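Long-range contacts in endo-1,4-beta-mannanase (Eisenia fetida, PDB 5Y6T), which probably hydrolyses internal beta-1,4-mannosidic bonds of mannans, as a member of glycoside hydrolase family 5: residues A[85-89]-A[143-147]; A[179-183]-A[247-252]; A[71-75]-A[122-128]. All blocks are in the same frame, centred on the assembly; numbering follows the deposited sequence. Where two conformers were deposited one is given.

Contact 1 (A[85-89]-A[143-147]); sequences YVVGT and DQALV
Residues 86-88, a weakly bonded strand, run over one side of helix 135-152 at residues 143-147, the two short axes 6.4 Å apart at closest approach and 54° between their directions. Backbone comes nearest backbone at Thr89 and Ala145, with CA atoms 4.5 Å apart, and the helix has a wider pi-type turn at 143-146. Ala145 presents its methyl to the strand: its CB lies 3.7 Å from Gly88 C and meets one branch of Val86, CG1, at 3.9 Å. That branch stands opposite the backbone N (chi1 171°), which carries it to the helix side. Thr89 touches with its methyl, CG2 lying 3.6 Å from Ala145 O. In one of two deposited conformers, Gln144 CG lies 3.2 Å from Val86 O and the amide leads away from the strand. Gly88 brings its CA to Gln144 O at 3.6 Å, a nearly straight CA-H...O contact. The antiparallel partner of the strand is 79-80. Between 85-89 and 143-147 the contact thus rests on methyl packing and a weak C-H donor, while Val86 N, bonded to Thr140 OG1 one turn before Gln144, supplies a conventional hydrogen bond to this helix.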
ATOM      1  N   TYR A  85      21.841   5.673  12.189  1.00 21.38           N
ATOM      2  CA  TYR A  85      20.958   6.864  12.066  1.00 21.91           C
ATOM      3  C   TYR A  85      20.767   7.152  10.588  1.00 20.23           C
ATOM      4  O   TYR A  85      21.679   7.001   9.747  1.00 23.58           O
ATOM      5  CB  TYR A  85      21.517   8.093  12.777  1.00 21.62           C
ATOM      6  CG  TYR A  85      21.547   7.827  14.259  1.00 22.34           C
ATOM      7  CD1 TYR A  85      20.415   7.911  15.039  1.00 24.77           C
ATOM      8  CD2 TYR A  85      22.683   7.334  14.827  1.00 30.84           C
ATOM      9  CE1 TYR A  85      20.411   7.578  16.361  1.00 28.17           C
ATOM     10  CE2 TYR A  85      22.674   6.996  16.178  1.00 32.30           C
ATOM     11  CZ  TYR A  85      21.543   7.105  16.906  1.00 31.46           C
ATOM     12  OH  TYR A  85      21.545   6.767  18.248  1.00 39.25           O
ATOM     13  N   VAL A  86      19.585   7.605  10.222  1.00 21.61           N
ATOM     14  CA  VAL A  86      19.359   7.908   8.800  1.00 20.16           C
ATOM     15  C   VAL A  86      19.824   9.353   8.465  1.00 24.61           C
ATOM     16  O   VAL A  86      19.535  10.288   9.197  1.00 22.32           O
ATOM     17  CB  VAL A  86      17.851   7.683   8.423  1.00 19.38           C
ATOM     18  CG1 VAL A  86      17.539   8.193   7.024  1.00 19.18           C
ATOM     19  CG2 VAL A  86      17.433   6.208   8.586  1.00 20.21           C
ATOM     20  N   VAL A  87      20.522   9.500   7.349  1.00 21.26           N
ATOM     21  CA  VAL A  87      21.065  10.779   6.913  1.00 23.95           C
ATOM     22  C   VAL A  87      20.393  11.321   5.678  1.00 23.33           C
ATOM     23  O   VAL A  87      20.553  12.506   5.372  1.00 22.79           O
ATOM     24  CB  VAL A  87      22.608  10.768   6.709  1.00 23.74           C
ATOM     25  CG1 VAL A  87      23.298  10.526   8.025  1.00 29.03           C
ATOM     26  CG2 VAL A  87      23.035   9.782   5.605  1.00 25.36           C
ATOM     27  N   GLY A  88      19.542  10.518   5.053  1.00 22.64           N
ATOM     28  CA  GLY A  88      18.830  10.972   3.866  1.00 21.74           C
ATOM     29  C   GLY A  88      18.092   9.848   3.231  1.00 22.60           C
ATOM     30  O   GLY A  88      18.153   8.711   3.711  1.00 21.69           O
ATOM     31  N   THR A  89      17.340  10.170   2.178  1.00 22.78           N
ATOM     32  CA  THR A  89      16.574   9.138   1.464  1.00 20.96           C
ATOM     33  C   THR A  89      17.478   8.140   0.767  1.00 19.79           C
ATOM     34  O   THR A  89      17.067   7.018   0.465  1.00 19.92           O
ATOM     35  CB  THR A  89      15.676   9.796   0.382  1.00 20.71           C
ATOM     36  OG1 THR A  89      16.442  10.695  -0.511  1.00 20.93           O
ATOM     37  CG2 THR A  89      14.627  10.611   1.011  1.00 22.34           C
ATOM     38  N   ASP A 143      12.890  12.558  10.050  1.00 21.84           N
ATOM     39  CA  ASP A 143      13.276  13.980   9.947  1.00 22.15           C
ATOM     40  C   ASP A 143      14.184  14.193   8.771  1.00 24.47           C
ATOM     41  O   ASP A 143      14.078  15.240   8.115  1.00 22.70           O
ATOM     42  CB  ASP A 143      14.061  14.390  11.181  1.00 22.91           C
ATOM     43  CG  ASP A 143      13.196  14.600  12.416  1.00 24.88           C
ATOM     44  OD1 ASP A 143      11.940  14.704  12.336  1.00 24.51           O
ATOM     45  OD2 ASP A 143      13.847  14.587  13.469  1.00 28.35           O
ATOM     46  N   GLN A 144      15.067  13.218   8.471  1.00 22.19           N
ATOM     47  CA  GLN A 144      16.114  13.372   7.458  0.70 23.63           C
ATOM     48  C   GLN A 144      15.730  12.826   6.093  1.00 21.61           C
ATOM     49  O   GLN A 144      16.283  13.194   5.073  1.00 22.62           O
ATOM     50  CB  GLN A 144      17.444  12.719   7.857  0.70 25.63           C
ATOM     51  CG  GLN A 144      18.160  13.229   9.113  0.70 31.42           C
ATOM     52  CD  GLN A 144      17.896  14.655   9.470  0.70 32.47           C
ATOM     53  OE1 GLN A 144      17.107  14.939  10.338  0.70 36.46           O
ATOM     54  NE2 GLN A 144      18.601  15.559   8.836  0.70 37.37           N
ATOM     55  N   ALA A 145      14.770  11.920   6.066  1.00 20.51           N
ATOM     56  CA  ALA A 145      14.377  11.291   4.815  1.00 21.86           C
ATOM     57  C   ALA A 145      12.884  11.553   4.502  1.00 21.04           C
ATOM     58  O   ALA A 145      12.565  12.208   3.483  1.00 22.30           O
ATOM     59  CB  ALA A 145      14.751   9.796   4.821  1.00 21.34           C
ATOM     60  N   LEU A 146      11.988  11.083   5.378  1.00 21.04           N
ATOM     61  CA  LEU A 146      10.565  11.025   5.076  1.00 20.90           C
ATOM     62  C   LEU A 146       9.924  12.412   4.961  1.00 20.79           C
ATOM     63  O   LEU A 146       9.303  12.720   3.969  1.00 19.39           O
ATOM     64  CB  LEU A 146       9.852  10.182   6.115  1.00 21.83           C
ATOM     65  CG  LEU A 146       8.387   9.817   5.890  1.00 19.82           C
ATOM     66  CD1 LEU A 146       8.113   9.090   4.565  1.00 21.77           C
ATOM     67  CD2 LEU A 146       7.789   9.100   7.088  1.00 22.53           C
ATOM     68  N   VAL A 147      10.075  13.225   6.010  1.00 19.42           N
ATOM     69  CA  VAL A 147       9.414  14.527   6.012  1.00 20.00           C
ATOM     70  C   VAL A 147       9.866  15.381   4.856  1.00 18.96           C
ATOM     71  O   VAL A 147       9.010  15.908   4.136  1.00 20.29           O
ATOM     72  CB  VAL A 147       9.535  15.239   7.383  1.00 21.60           C
ATOM     73  CG1 VAL A 147       9.225  16.756   7.267  1.00 23.04           C
ATOM     74  CG2 VAL A 147       8.638  14.545   8.453  1.00 20.71           C
TER

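Contact 2 (A[179-183]-A[247-252])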
ATOM      1  N   GLY A 179      -2.822  -8.529  27.160  1.00 23.80           N
ATOM      2  CA  GLY A 179      -3.862  -7.781  27.873  1.00 24.55           C
ATOM      3  C   GLY A 179      -4.502  -6.643  27.104  1.00 24.33           C
ATOM      4  O   GLY A 179      -5.699  -6.352  27.281  1.00 23.08           O
ATOM      5  N   ASN A 180      -3.741  -6.005  26.190  1.00 23.99           N
ATOM      6  CA  ASN A 180      -4.304  -4.963  25.332  1.00 22.01           C
ATOM      7  C   ASN A 180      -4.728  -5.637  24.030  1.00 22.75           C
ATOM      8  O   ASN A 180      -3.919  -6.212  23.318  1.00 20.33           O
ATOM      9  CB  ASN A 180      -3.309  -3.858  25.067  1.00 22.47           C
ATOM     10  CG  ASN A 180      -3.901  -2.705  24.308  1.00 24.25           C
ATOM     11  OD1 ASN A 180      -4.816  -2.867  23.486  1.00 25.29           O
ATOM     12  ND2 ASN A 180      -3.430  -1.529  24.624  1.00 23.38           N
ATOM     13  N   PRO A 181      -6.037  -5.636  23.726  1.00 21.66           N
ATOM     14  CA  PRO A 181      -6.431  -6.433  22.529  1.00 23.76           C
ATOM     15  C   PRO A 181      -5.799  -5.916  21.253  1.00 22.22           C
ATOM     16  O   PRO A 181      -5.594  -6.672  20.326  1.00 22.88           O
ATOM     17  CB  PRO A 181      -7.972  -6.262  22.466  1.00 26.25           C
ATOM     18  CG  PRO A 181      -8.374  -5.599  23.713  1.00 29.04           C
ATOM     19  CD  PRO A 181      -7.179  -5.052  24.437  1.00 26.43           C
ATOM     20  N   CYS A 182      -5.469  -4.651  21.200  1.00 21.47           N
ATOM     21  CA  CYS A 182      -4.789  -4.079  20.035  1.00 21.72           C
ATOM     22  C   CYS A 182      -3.477  -4.780  19.706  1.00 20.90           C
ATOM     23  O   CYS A 182      -3.056  -4.807  18.519  1.00 20.36           O
ATOM     24  CB  CYS A 182      -4.515  -2.589  20.195  1.00 22.38           C
ATOM     25  SG  CYS A 182      -5.992  -1.565  19.925  1.00 25.33           S
ATOM     26  N   PHE A 183      -2.841  -5.351  20.746  1.00 22.68           N
ATOM     27  CA  PHE A 183      -1.489  -5.982  20.606  1.00 20.84           C
ATOM     28  C   PHE A 183      -1.559  -7.492  20.632  1.00 22.59           C
ATOM     29  O   PHE A 183      -0.575  -8.155  20.394  1.00 23.97           O
ATOM     30  CB  PHE A 183      -0.570  -5.481  21.752  1.00 22.05           C
ATOM     31  CG  PHE A 183      -0.519  -4.014  21.906  1.00 21.31           C
ATOM     32  CD1 PHE A 183      -0.811  -3.123  20.897  1.00 21.60           C
ATOM     33  CD2 PHE A 183      -0.172  -3.490  23.125  1.00 24.33           C
ATOM     34  CE1 PHE A 183      -0.790  -1.770  21.103  1.00 22.71           C
ATOM     35  CE2 PHE A 183      -0.109  -2.127  23.345  1.00 24.31           C
ATOM     36  CZ  PHE A 183      -0.470  -1.256  22.325  1.00 25.66           C
ATOM     37  N   ASN A 247      -7.746   3.809  16.889  1.00 20.19           N
ATOM     38  CA  ASN A 247      -7.489   3.566  18.279  0.50 21.42           C
ATOM     39  C   ASN A 247      -6.259   2.663  18.477  1.00 21.49           C
ATOM     40  O   ASN A 247      -5.446   3.005  19.309  1.00 22.55           O
ATOM     41  CB  ASN A 247      -8.688   2.935  18.972  0.50 21.10           C
ATOM     42  CG  ASN A 247      -8.432   2.710  20.426  0.50 24.18           C
ATOM     43  OD1 ASN A 247      -8.475   3.652  21.227  0.50 31.48           O
ATOM     44  ND2 ASN A 247      -8.094   1.481  20.775  0.50 26.40           N
ATOM     45  N   CYS A 248      -6.103   1.600  17.695  1.00 20.78           N
ATOM     46  CA  CYS A 248      -4.917   0.722  17.869  1.00 20.80           C
ATOM     47  C   CYS A 248      -3.599   1.432  17.512  1.00 19.70           C
ATOM     48  O   CYS A 248      -2.579   1.167  18.195  1.00 20.77           O
ATOM     49  CB  CYS A 248      -5.077  -0.589  17.175  1.00 22.31           C
ATOM     50  SG  CYS A 248      -6.353  -1.650  17.892  1.00 24.44           S
ATOM     51  N   LEU A 249      -3.564   2.154  16.402  1.00 20.87           N
ATOM     52  CA  LEU A 249      -2.323   2.876  15.944  1.00 19.99           C
ATOM     53  C   LEU A 249      -1.938   3.923  16.958  1.00 20.24           C
ATOM     54  O   LEU A 249      -0.806   4.012  17.364  1.00 20.70           O
ATOM     55  CB  LEU A 249      -2.473   3.524  14.608  1.00 19.61           C
ATOM     56  CG  LEU A 249      -2.601   2.511  13.466  1.00 19.60           C
ATOM     57  CD1 LEU A 249      -2.649   3.157  12.131  1.00 18.91           C
ATOM     58  CD2 LEU A 249      -1.449   1.508  13.481  1.00 20.70           C
ATOM     59  N   ILE A 250      -2.908   4.675  17.443  1.00 20.04           N
ATOM     60  CA  ILE A 250      -2.612   5.673  18.491  1.00 22.46           C
ATOM     61  C   ILE A 250      -2.211   5.046  19.810  1.00 21.45           C
ATOM     62  O   ILE A 250      -1.267   5.548  20.474  1.00 22.83           O
ATOM     63  CB  ILE A 250      -3.789   6.669  18.687  1.00 22.83           C
ATOM     64  CG1 ILE A 250      -4.056   7.489  17.420  1.00 22.83           C
ATOM     65  CG2 ILE A 250      -3.444   7.712  19.768  1.00 26.60           C
ATOM     66  CD1 ILE A 250      -5.401   8.161  17.326  1.00 23.00           C
ATOM     67  N   ASP A 251      -2.863   3.945  20.196  1.00 23.59           N
ATOM     68  CA  ASP A 251      -2.517   3.234  21.430  1.00 22.85           C
ATOM     69  C   ASP A 251      -1.058   2.774  21.374  1.00 25.39           C
ATOM     70  O   ASP A 251      -0.264   2.993  22.333  1.00 25.89           O
ATOM     71  CB  ASP A 251      -3.433   2.076  21.677  1.00 26.97           C
ATOM     72  CG  ASP A 251      -3.477   1.679  23.138  1.00 37.51           C
ATOM     73  OD1 ASP A 251      -2.625   2.208  23.880  1.00 39.61           O
ATOM     74  OD2 ASP A 251      -4.327   0.835  23.504  1.00 37.77           O
ATOM     75  N   ALA A 252      -0.637   2.320  20.207  1.00 19.93           N
ATOM     76  CA  ALA A 252       0.736   1.820  20.018  1.00 22.44           C
ATOM     77  C   ALA A 252       1.786   2.889  19.937  1.00 23.07           C
ATOM     78  O   ALA A 252       2.871   2.715  20.533  1.00 21.55           O
ATOM     79  CB  ALA A 252       0.766   0.935  18.772  1.00 21.03           C
TER
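A disulfide crosslink, flanked by one amide-carboxylate hydrogen bond and an aromatic contact, ties the loop between strand 165-166 and helix 201-218 to helix 246-253, at the edge of what is probably the family's (beta/alpha)8 barrel. Cys182 SG and Cys248 SG are bonded at 2.1 Å with a chi3 of -75°. Asn180 reaches across from the loop: its ND2 donates to Asp251 OD2 at 2.8 Å, almost straight and in the plane of the amide, yet arriving from above the carboxylate plane. The other end of the same amide closes an Asx turn, OD1 accepting from Cys182 N at 3.0 Å, so its rotation is fixed from both ends. With an alanine in place of Asn180, Asp251 is likely to lose its amide donor and Cys182 N its acceptor, and the loop beside the disulfide could shift. The Phe183 ring has Asn180 CG over one face, offset toward the rim, while its CE1 touches Ala252 CB at 3.9 Å and Asp251 C lies at its edge. Helix 201-218 borders both segments: Gln205 NE2 is hydrogen-bonded to Cys182 O and Gln202 NE2 to Ala252 O, and Gln205 also touches Phe183, Cys248 and Ala252.

Contact 3 (A[71-75]-A[122-128])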
ATOM      1  N   HIS A  71      11.655   1.516  -0.405  1.00 18.10           N
ATOM      2  CA  HIS A  71      12.809   1.010   0.337  1.00 17.43           C
ATOM      3  C   HIS A  71      12.846  -0.521   0.462  1.00 19.36           C
ATOM      4  O   HIS A  71      13.953  -1.119   0.626  1.00 19.24           O
ATOM      5  CB  HIS A  71      12.873   1.550   1.763  1.00 18.62           C
ATOM      6  CG  HIS A  71      12.831   3.047   1.860  1.00 19.09           C
ATOM      7  ND1 HIS A  71      13.715   3.865   1.193  1.00 20.45           N
ATOM      8  CD2 HIS A  71      12.106   3.849   2.665  1.00 22.23           C
ATOM      9  CE1 HIS A  71      13.512   5.128   1.555  1.00 20.73           C
ATOM     10  NE2 HIS A  71      12.523   5.143   2.443  1.00 20.87           N
ATOM     11  N   CYS A  72      11.662  -1.119   0.508  1.00 19.51           N
ATOM     12  CA  CYS A  72      11.522  -2.595   0.563  1.00 20.13           C
ATOM     13  C   CYS A  72      12.132  -3.115   1.857  1.00 20.67           C
ATOM     14  O   CYS A  72      11.666  -2.762   2.961  1.00 20.50           O
ATOM     15  CB  CYS A  72      12.093  -3.250  -0.723  1.00 19.54           C
ATOM     16  SG  CYS A  72      11.159  -2.779  -2.204  1.00 21.37           S
ATOM     17  N   ASP A  73      13.232  -3.830   1.805  1.00 19.63           N
ATOM     18  CA  ASP A  73      13.845  -4.367   3.018  1.00 19.15           C
ATOM     19  C   ASP A  73      14.970  -3.480   3.573  1.00 19.88           C
ATOM     20  O   ASP A  73      15.624  -3.835   4.488  1.00 19.89           O
ATOM     21  CB  ASP A  73      14.442  -5.764   2.711  1.00 19.89           C
ATOM     22  CG  ASP A  73      15.515  -5.713   1.617  1.00 22.86           C
ATOM     23  OD1 ASP A  73      15.904  -4.657   1.142  1.00 20.95           O
ATOM     24  OD2 ASP A  73      16.009  -6.752   1.222  1.00 27.22           O
ATOM     25  N   GLY A  74      15.120  -2.262   3.048  1.00 19.26           N
ATOM     26  CA  GLY A  74      16.156  -1.310   3.499  1.00 18.26           C
ATOM     27  C   GLY A  74      17.583  -1.611   3.049  1.00 19.13           C
ATOM     28  O   GLY A  74      18.518  -1.070   3.596  1.00 20.93           O
ATOM     29  N   GLY A  75      17.720  -2.526   2.083  1.00 23.20           N
ATOM     30  CA  GLY A  75      19.024  -2.961   1.619  1.00 24.20           C
ATOM     31  C   GLY A  75      19.776  -1.966   0.783  1.00 22.26           C
ATOM     32  O   GLY A  75      20.997  -2.021   0.759  1.00 24.90           O
ATOM     33  N   THR A 122       9.151  -9.643   3.615  1.00 21.85           N
ATOM     34  CA  THR A 122      10.458 -10.285   3.665  1.00 20.91           C
ATOM     35  C   THR A 122      11.153  -9.872   4.941  1.00 20.70           C
ATOM     36  O   THR A 122      10.790  -8.905   5.590  1.00 20.29           O
ATOM     37  CB  THR A 122      11.343  -9.872   2.491  1.00 24.23           C
ATOM     38  OG1 THR A 122      11.485  -8.433   2.450  1.00 24.16           O
ATOM     39  CG2 THR A 122      10.739 -10.432   1.130  1.00 25.48           C
ATOM     40  N   THR A 123      12.180 -10.592   5.307  1.00 20.41           N
ATOM     41  CA  THR A 123      12.846 -10.332   6.527  1.00 20.45           C
ATOM     42  C   THR A 123      13.627  -8.993   6.379  1.00 21.05           C
ATOM     43  O   THR A 123      14.416  -8.814   5.430  1.00 19.88           O
ATOM     44  CB  THR A 123      13.837 -11.454   6.828  1.00 20.07           C
ATOM     45  OG1 THR A 123      13.125 -12.693   6.901  1.00 19.97           O
ATOM     46  CG2 THR A 123      14.515 -11.219   8.175  1.00 20.42           C
ATOM     47  N   PRO A 124      13.486  -8.112   7.356  1.00 20.10           N
ATOM     48  CA  PRO A 124      14.227  -6.866   7.263  1.00 19.00           C
ATOM     49  C   PRO A 124      15.737  -6.975   7.376  1.00 19.83           C
ATOM     50  O   PRO A 124      16.225  -7.839   8.135  1.00 18.76           O
ATOM     51  CB  PRO A 124      13.736  -6.065   8.510  1.00 21.19           C
ATOM     52  CG  PRO A 124      12.448  -6.648   8.846  1.00 22.44           C
ATOM     53  CD  PRO A 124      12.491  -8.094   8.453  1.00 20.27           C
ATOM     54  N   THR A 125      16.448  -6.103   6.673  1.00 20.10           N
ATOM     55  CA  THR A 125      17.838  -5.839   7.001  1.00 19.74           C
ATOM     56  C   THR A 125      17.960  -5.255   8.420  1.00 18.41           C
ATOM     57  O   THR A 125      17.005  -4.709   8.954  1.00 19.74           O
ATOM     58  CB  THR A 125      18.491  -4.899   6.011  1.00 20.16           C
ATOM     59  OG1 THR A 125      17.868  -3.621   6.102  1.00 20.64           O
ATOM     60  CG2 THR A 125      18.462  -5.496   4.593  1.00 20.99           C
ATOM     61  N   SER A 126      19.117  -5.392   9.058  1.00 19.01           N
ATOM     62  CA  SER A 126      19.281  -5.049  10.474  1.00 18.71           C
ATOM     63  C   SER A 126      19.067  -3.547  10.695  1.00 18.17           C
ATOM     64  O   SER A 126      18.521  -3.104  11.758  1.00 19.07           O
ATOM     65  CB  SER A 126      20.654  -5.560  11.010  1.00 19.02           C
ATOM     66  OG  SER A 126      21.683  -4.808  10.319  1.00 19.73           O
ATOM     67  N   ARG A 127      19.419  -2.712   9.719  1.00 19.60           N
ATOM     68  CA  ARG A 127      19.230  -1.261   9.907  1.00 19.98           C
ATOM     69  C   ARG A 127      17.781  -0.884   9.883  1.00 20.75           C
ATOM     70  O   ARG A 127      17.341  -0.013  10.673  1.00 19.64           O
ATOM     71  CB  ARG A 127      20.017  -0.455   8.942  1.00 20.84           C
ATOM     72  CG  ARG A 127      21.553  -0.509   9.094  1.00 19.29           C
ATOM     73  CD  ARG A 127      21.987   0.027  10.427  1.00 20.90           C
ATOM     74  NE  ARG A 127      23.433   0.324  10.360  1.00 22.47           N
ATOM     75  CZ  ARG A 127      24.198   0.429  11.417  1.00 22.56           C
ATOM     76  NH1 ARG A 127      23.722   0.332  12.607  1.00 22.65           N
ATOM     77  NH2 ARG A 127      25.514   0.643  11.260  1.00 25.18           N
ATOM     78  N   TYR A 128      17.014  -1.551   9.045  1.00 19.27           N
ATOM     79  CA  TYR A 128      15.569  -1.318   8.987  1.00 20.28           C
ATOM     80  C   TYR A 128      14.891  -1.869  10.255  1.00 21.42           C
ATOM     81  O   TYR A 128      14.105  -1.187  10.936  1.00 20.64           O
ATOM     82  CB  TYR A 128      15.058  -1.918   7.675  1.00 20.35           C
ATOM     83  CG  TYR A 128      13.575  -2.238   7.530  1.00 20.59           C
ATOM     84  CD1 TYR A 128      12.611  -1.533   8.155  1.00 19.87           C
ATOM     85  CD2 TYR A 128      13.159  -3.254   6.630  1.00 18.31           C
ATOM     86  CE1 TYR A 128      11.254  -1.837   8.003  1.00 20.69           C
ATOM     87  CE2 TYR A 128      11.851  -3.555   6.427  1.00 19.51           C
ATOM     88  CZ  TYR A 128      10.861  -2.899   7.141  1.00 19.93           C
ATOM     89  OH  TYR A 128       9.576  -3.288   6.916  1.00 20.14           O
TER
HETATM   90  O   HOH W   1      13.747  -8.435   0.471  1.00 24.53           O
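Asp73 O takes two hydrogen bonds from Thr125, which occupies the N-cap position of helix 126-133. The hydroxyl OG1 donates at 2.8 Å and the backbone N of Thr125 reaches the same Asp73 O at 3.3 Å; both donors lie in the carbonyl plane. With chi1 at 65°, OG1 sits between the backbone N and the carbonyl carbon of Thr125, which places it next to its own N-H for this double grip. Tyr128 adds to the surroundings of the acceptor, its ring edge bringing CD2 to 3.3 Å from Asp73 O.

The carboxylate of Asp73 is engaged on both oxygens. OD1 accepts from Gly75 N at 3.0 Å, met from above the carboxylate plane, and so forms an Asx turn; OD2 receives one hydrogen from a water, 2.9 Å away, whose other hydrogen goes to Thr122 OG1 at 3.0 Å. Thr122 OG1 also has a weak hydrogen bond with Tyr34 OH. The bend itself is a type II' turn from His71 to Gly74, closed by Gly74 N donating to His71 O. Gly74 has positive phi, and a side chain there would run into Tyr128 CB. Farther out, Tyr128 OH is hydrogen-bonded to Asn119 O and its ring stacks on Trp118, while Thr123 OG1 bonds to Ala196 O.

The loops concerned follow the adjacent parallel strands 65-72 and 112-119. Their chemistry implies a polar junction: one backbone oxygen with two donors fixes the turn to the helix start, and a water-bridged carboxylate extends the connection to Thr122.

Contacts 1 and 3 are neighbours, their centres 15 Å apart, and meet where Thr89 O packs against His71 CE1. Their segments alternate along the chain, 71-75, 85-89, 122-128 and 143-147, and the helices they use, 126-133 and 135-152, are consecutive. His71 NE2 also bonds to Tyr141 OH on the latter helix. Contact 2 comes later in sequence and stands apart, its centre 27 Å from that of contact 1 and 25 Å from that of contact 3. In the (beta/alpha)8 barrel expected of family 5, contacts 1 and 3 both join the connection after strand 65-72 to the one after the neighbouring parallel strand 112-119, whereas contact 2 covalently secures a separate peripheral loop.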